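Local coordinates for arginine kinase (Anthopleura japonica, PDB 4RF6), which catalyses the reversible transfer of phosphate from ATP to L-arginine, giving phosphoarginine and ADP, with two tandem phosphagen kinase units in one chain, at residues R125-S129 with V290-I294; I306-I312 with D353-L358. All blocks are in the same frame, centred on the assembly; numbering follows the deposited sequence.

Contact 1. Residues R125-S129 with V290-I294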
# COMPACT_ATOMS: atom_id res chain seq x y z
N ARG A 125 -9.08 7.90 -2.99
CA ARG A 125 -10.48 7.63 -2.71
C ARG A 125 -10.99 6.41 -3.46
O ARG A 125 -12.00 5.81 -3.07
CB ARG A 125 -11.35 8.84 -3.08
CG ARG A 125 -11.06 10.12 -2.28
CD ARG A 125 -11.90 11.28 -2.82
NE ARG A 125 -11.73 12.50 -2.03
CZ ARG A 125 -12.51 12.83 -1.00
NH1 ARG A 125 -13.50 12.02 -0.63
NH2 ARG A 125 -12.29 13.95 -0.33
N TYR A 126 -10.31 6.04 -4.55
CA TYR A 126 -10.78 4.95 -5.41
C TYR A 126 -9.68 3.98 -5.83
O TYR A 126 -9.82 2.77 -5.69
CB TYR A 126 -11.46 5.53 -6.66
CG TYR A 126 -12.59 6.47 -6.31
CD1 TYR A 126 -13.82 5.99 -5.90
CD2 TYR A 126 -12.41 7.85 -6.37
CE1 TYR A 126 -14.85 6.84 -5.57
CE2 TYR A 126 -13.43 8.72 -6.04
CZ TYR A 126 -14.65 8.21 -5.64
OH TYR A 126 -15.68 9.06 -5.31
N ILE A 127 -8.59 4.53 -6.36
CA ILE A 127 -7.51 3.73 -6.92
C ILE A 127 -6.54 3.31 -5.82
O ILE A 127 -6.18 4.12 -4.95
CB ILE A 127 -6.79 4.50 -8.05
CG1 ILE A 127 -7.76 4.82 -9.19
CG2 ILE A 127 -5.59 3.72 -8.57
CD1 ILE A 127 -7.19 5.74 -10.27
N ARG A 128 -6.13 2.04 -5.83
CA ARG A 128 -5.30 1.51 -4.76
C ARG A 128 -3.85 1.29 -5.18
O ARG A 128 -2.93 1.48 -4.39
CB ARG A 128 -5.91 0.22 -4.21
CG ARG A 128 -7.21 0.45 -3.46
CD ARG A 128 -7.83 -0.84 -2.95
NE ARG A 128 -8.97 -0.56 -2.09
CZ ARG A 128 -9.49 -1.43 -1.23
NH1 ARG A 128 -8.97 -2.65 -1.12
NH2 ARG A 128 -10.53 -1.09 -0.48
N SER A 129 -3.66 0.92 -6.44
CA SER A 129 -2.31 0.62 -6.92
C SER A 129 -2.22 0.66 -8.44
O SER A 129 -3.22 0.49 -9.14
CB SER A 129 -1.84 -0.74 -6.40
OG SER A 129 -2.70 -1.78 -6.85
N VAL A 290 -4.31 -1.49 -12.99
CA VAL A 290 -4.70 -0.57 -11.92
C VAL A 290 -5.74 -1.26 -11.04
O VAL A 290 -6.72 -1.80 -11.55
CB VAL A 290 -5.29 0.74 -12.51
CG1 VAL A 290 -5.99 1.56 -11.43
CG2 VAL A 290 -4.21 1.56 -13.18
N HIS A 291 -5.52 -1.27 -9.73
CA HIS A 291 -6.54 -1.75 -8.81
C HIS A 291 -7.41 -0.58 -8.36
O HIS A 291 -6.92 0.39 -7.79
CB HIS A 291 -5.92 -2.47 -7.62
CG HIS A 291 -5.31 -3.79 -7.96
ND1 HIS A 291 -4.92 -4.70 -7.01
CD2 HIS A 291 -5.02 -4.34 -9.16
CE1 HIS A 291 -4.41 -5.76 -7.61
NE2 HIS A 291 -4.46 -5.57 -8.92
N VAL A 292 -8.72 -0.67 -8.62
CA VAL A 292 -9.63 0.43 -8.35
C VAL A 292 -10.95 -0.07 -7.79
O VAL A 292 -11.46 -1.12 -8.20
CB VAL A 292 -9.85 1.29 -9.62
CG1 VAL A 292 -10.57 0.49 -10.70
CG2 VAL A 292 -10.64 2.55 -9.28
N LYS A 293 -11.51 0.67 -6.83
CA LYS A 293 -12.76 0.28 -6.19
C LYS A 293 -13.93 0.97 -6.86
O LYS A 293 -14.16 2.17 -6.66
CB LYS A 293 -12.72 0.65 -4.71
CG LYS A 293 -13.98 0.28 -3.93
CD LYS A 293 -13.65 0.18 -2.45
CE LYS A 293 -14.80 -0.43 -1.64
NZ LYS A 293 -15.96 0.49 -1.51
N ILE A 294 -14.67 0.22 -7.67
CA ILE A 294 -15.78 0.77 -8.43
C ILE A 294 -17.04 -0.11 -8.41
O ILE A 294 -17.55 -0.51 -9.47
CB ILE A 294 -15.35 1.05 -9.89
CG1 ILE A 294 -14.59 -0.16 -10.46
CG2 ILE A 294 -14.46 2.29 -9.98
CD1 ILE A 294 -14.17 0.00 -11.92
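I127 forks between V290 and V292 across an antiparallel strand pair interrupted by a classic beta bulge, in which R128 and S129 together face H291. The fork follows from the first torsion (chi1 -61°): CG1, anti to the carbonyl carbon, meets V292 CG2 at 3.7 Å, while CG2, anti to the backbone N, reaches V290 CG1 at 3.6 Å. I127 gives one branch to each valine, and each valine returns a methyl; short beta-branched chains suit this buried face. The bulge is closed by two bonds, R128 N to H291 O (2.7 Å) and H291 N to S129 O (3.0 Å); R128, the first bulge residue, takes a nearly helical backbone (psi -34°), so its side chain and that of the next residue do not point to opposite faces in the usual way. S129 OG lies 3.4 Å from H291 CB, oblique to the imidazole; both residues, on one sheet face, are predicted to bind ATP. R128, extended from CG to NE, reaches over the partner strand, and its NH2 meets K293 CD at 3.9 Å, the two chains running obliquely. Aliphatic carbon thus makes the contact, while K293 NZ stays clear of the guanidinium; E327 and D328 form weak, long ion pairs with R128. Before the bulge, Y126 O accepts a hydrogen bond from K293 N, and the tyrosine ring presents its edge to K293 O, which lies buried without a hydrogen-bond partner, 3.9 Å from Y126 CD1.

Contact 2. Residues I306-I312 with D353-L358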
# COMPACT_ATOMS: atom_id res chain seq x y z
N ILE A 306 -17.43 1.23 -21.79
CA ILE A 306 -16.16 1.90 -21.51
C ILE A 306 -14.99 0.93 -21.67
O ILE A 306 -13.99 1.26 -22.31
CB ILE A 306 -16.17 2.51 -20.09
CG1 ILE A 306 -17.20 3.63 -20.03
CG2 ILE A 306 -14.79 3.04 -19.72
CD1 ILE A 306 -17.55 4.08 -18.63
N LEU A 307 -15.15 -0.27 -21.12
CA LEU A 307 -14.14 -1.32 -21.26
C LEU A 307 -13.82 -1.59 -22.73
O LEU A 307 -12.65 -1.63 -23.12
CB LEU A 307 -14.60 -2.61 -20.59
CG LEU A 307 -14.84 -2.58 -19.09
CD1 LEU A 307 -15.14 -3.99 -18.57
CD2 LEU A 307 -13.65 -1.99 -18.35
N THR A 308 -14.88 -1.77 -23.52
CA THR A 308 -14.75 -2.03 -24.95
C THR A 308 -14.05 -0.87 -25.65
O THR A 308 -13.12 -1.08 -26.43
CB THR A 308 -16.14 -2.26 -25.60
OG1 THR A 308 -16.79 -3.37 -24.98
CG2 THR A 308 -15.99 -2.53 -27.08
N LYS A 309 -14.49 0.35 -25.36
CA LYS A 309 -13.94 1.55 -25.98
C LYS A 309 -12.43 1.67 -25.81
O LYS A 309 -11.71 1.98 -26.76
CB LYS A 309 -14.65 2.80 -25.45
CG LYS A 309 -14.00 4.12 -25.86
CD LYS A 309 -15.06 5.22 -26.01
CE LYS A 309 -14.58 6.57 -25.49
NZ LYS A 309 -13.61 7.24 -26.40
N TYR A 310 -11.94 1.39 -24.60
CA TYR A 310 -10.52 1.55 -24.32
C TYR A 310 -9.71 0.25 -24.41
O TYR A 310 -8.52 0.24 -24.13
CB TYR A 310 -10.32 2.25 -22.97
CG TYR A 310 -10.89 3.65 -22.98
CD1 TYR A 310 -10.26 4.67 -23.70
CD2 TYR A 310 -12.07 3.96 -22.31
CE1 TYR A 310 -10.78 5.94 -23.72
CE2 TYR A 310 -12.59 5.23 -22.33
CZ TYR A 310 -11.94 6.22 -23.04
OH TYR A 310 -12.45 7.50 -23.08
N HIS A 311 -10.37 -0.83 -24.83
CA HIS A 311 -9.73 -2.14 -24.99
C HIS A 311 -9.08 -2.61 -23.69
O HIS A 311 -7.97 -3.15 -23.69
CB HIS A 311 -8.71 -2.11 -26.12
CG HIS A 311 -9.20 -1.39 -27.34
ND1 HIS A 311 -8.59 -0.26 -27.83
CD2 HIS A 311 -10.26 -1.63 -28.15
CE1 HIS A 311 -9.24 0.17 -28.90
NE2 HIS A 311 -10.26 -0.64 -29.11
N ILE A 312 -9.79 -2.39 -22.59
CA ILE A 312 -9.34 -2.85 -21.29
C ILE A 312 -10.31 -3.90 -20.77
O ILE A 312 -11.36 -4.13 -21.37
CB ILE A 312 -9.22 -1.69 -20.30
CG1 ILE A 312 -10.53 -0.90 -20.23
CG2 ILE A 312 -8.06 -0.78 -20.71
CD1 ILE A 312 -10.46 0.34 -19.32
N ASP A 353 -7.27 6.99 -19.54
CA ASP A 353 -8.56 7.53 -19.95
C ASP A 353 -9.68 6.58 -19.52
O ASP A 353 -10.75 7.02 -19.06
CB ASP A 353 -8.62 7.73 -21.47
CG ASP A 353 -7.62 8.77 -21.98
OD1 ASP A 353 -7.05 9.51 -21.16
OD2 ASP A 353 -7.41 8.84 -23.21
N GLY A 354 -9.44 5.29 -19.65
CA GLY A 354 -10.42 4.28 -19.27
C GLY A 354 -10.73 4.26 -17.78
O GLY A 354 -11.90 4.30 -17.39
N VAL A 355 -9.68 4.18 -16.96
CA VAL A 355 -9.84 4.21 -15.50
C VAL A 355 -10.52 5.50 -15.06
O VAL A 355 -11.38 5.50 -14.18
CB VAL A 355 -8.49 4.03 -14.77
CG1 VAL A 355 -8.64 4.29 -13.28
CG2 VAL A 355 -7.92 2.63 -15.01
N LYS A 356 -10.13 6.61 -15.70
CA LYS A 356 -10.74 7.90 -15.41
C LYS A 356 -12.25 7.89 -15.66
O LYS A 356 -13.03 8.37 -14.83
CB LYS A 356 -10.09 9.01 -16.25
CG LYS A 356 -10.65 10.40 -15.96
CD LYS A 356 -9.98 11.47 -16.81
CE LYS A 356 -10.62 12.83 -16.57
NZ LYS A 356 -9.88 13.94 -17.25
N ALA A 357 -12.65 7.34 -16.80
CA ALA A 357 -14.07 7.25 -17.14
C ALA A 357 -14.81 6.39 -16.12
O ALA A 357 -15.91 6.75 -15.68
CB ALA A 357 -14.25 6.69 -18.54
N LEU A 358 -14.21 5.26 -15.77
CA LEU A 358 -14.76 4.37 -14.74
C LEU A 358 -14.82 5.06 -13.38
O LEU A 358 -15.76 4.86 -12.61
CB LEU A 358 -13.94 3.08 -14.63
CG LEU A 358 -13.94 2.12 -15.82
CD1 LEU A 358 -12.92 1.01 -15.63
CD2 LEU A 358 -15.31 1.51 -16.03
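G354 O is held by L358 N at 3.0 Å, a turn later in the same helix, and is touched from the facing helix by the I306 methyl CG2 at 3.9 Å. No hydrogen bond passes between the two segments; they meet by carbon packing, with their short axes antiparallel (166°) and 9.6 Å apart. G354 lets Y310 and I312 come close to the helix backbone. With no side chain in the way, its CA sits over one face of the Y310 ring, 3.9 Å from the centroid, in a CH-pi contact, and I312 CD1 can come up to the same CA. The ring's first torsion (chi1 -63°) sets CG anti to the carbonyl carbon and sends the ring across to the other helix. There D353 meets it at about a right angle: D353 CB lies 3.6 Å from Y310 CE1, and the carboxylate is turned 72° from the ring plane. K309 CG lies over the opposite face, so the ring is sandwiched between it and the D353-G354 backbone, while I306 CG2 fits in plane at its edge.

I306 CG2 also packs on A357 CB at 3.9 Å, where a small residue suits the helix interface, and on L358 CD2. L358 is long enough to reach further, its CD1 meeting L307 CD2 at 4.1 Å with the two leucines crossing nearly perpendicular. A Schellman motif ends the first helix: H311 takes positive phi, I312 N bonds back to L307 O and H311 N to T308 O. L358 of helix 344-370 packs on I334 of strand 331-336, and I312, already in edge strand 312-316, touches I334 too; helix 303-310 lies antiparallel beside helix 344-370 and leads straight into that edge strand.

In the fold
Contact 1 joins two neighbouring inner strands of the eight-stranded antiparallel sheet in the first repeat, and contact 2 pairs helix 303-310 with helix 344-370, which packs on that sheet; their centres are 14 Å apart. Along the chain they come in series, contact 1 closing at 290-294 before contact 2 opens at 306-312. Helix 344-370 ties them together: V355, pointing away from helix 303-310, places CG1 3.6 Å from I127 CD1 and CG2 near V290 CB, while L358 O touches I294 CG2. The same helix runs on past Y126 to the start of the second repeat; D411, further into that repeat, forms a salt bridge with R125. Helix 344-370 thus connects a sheet carrying predicted ATP-binding residues with the tandem junction.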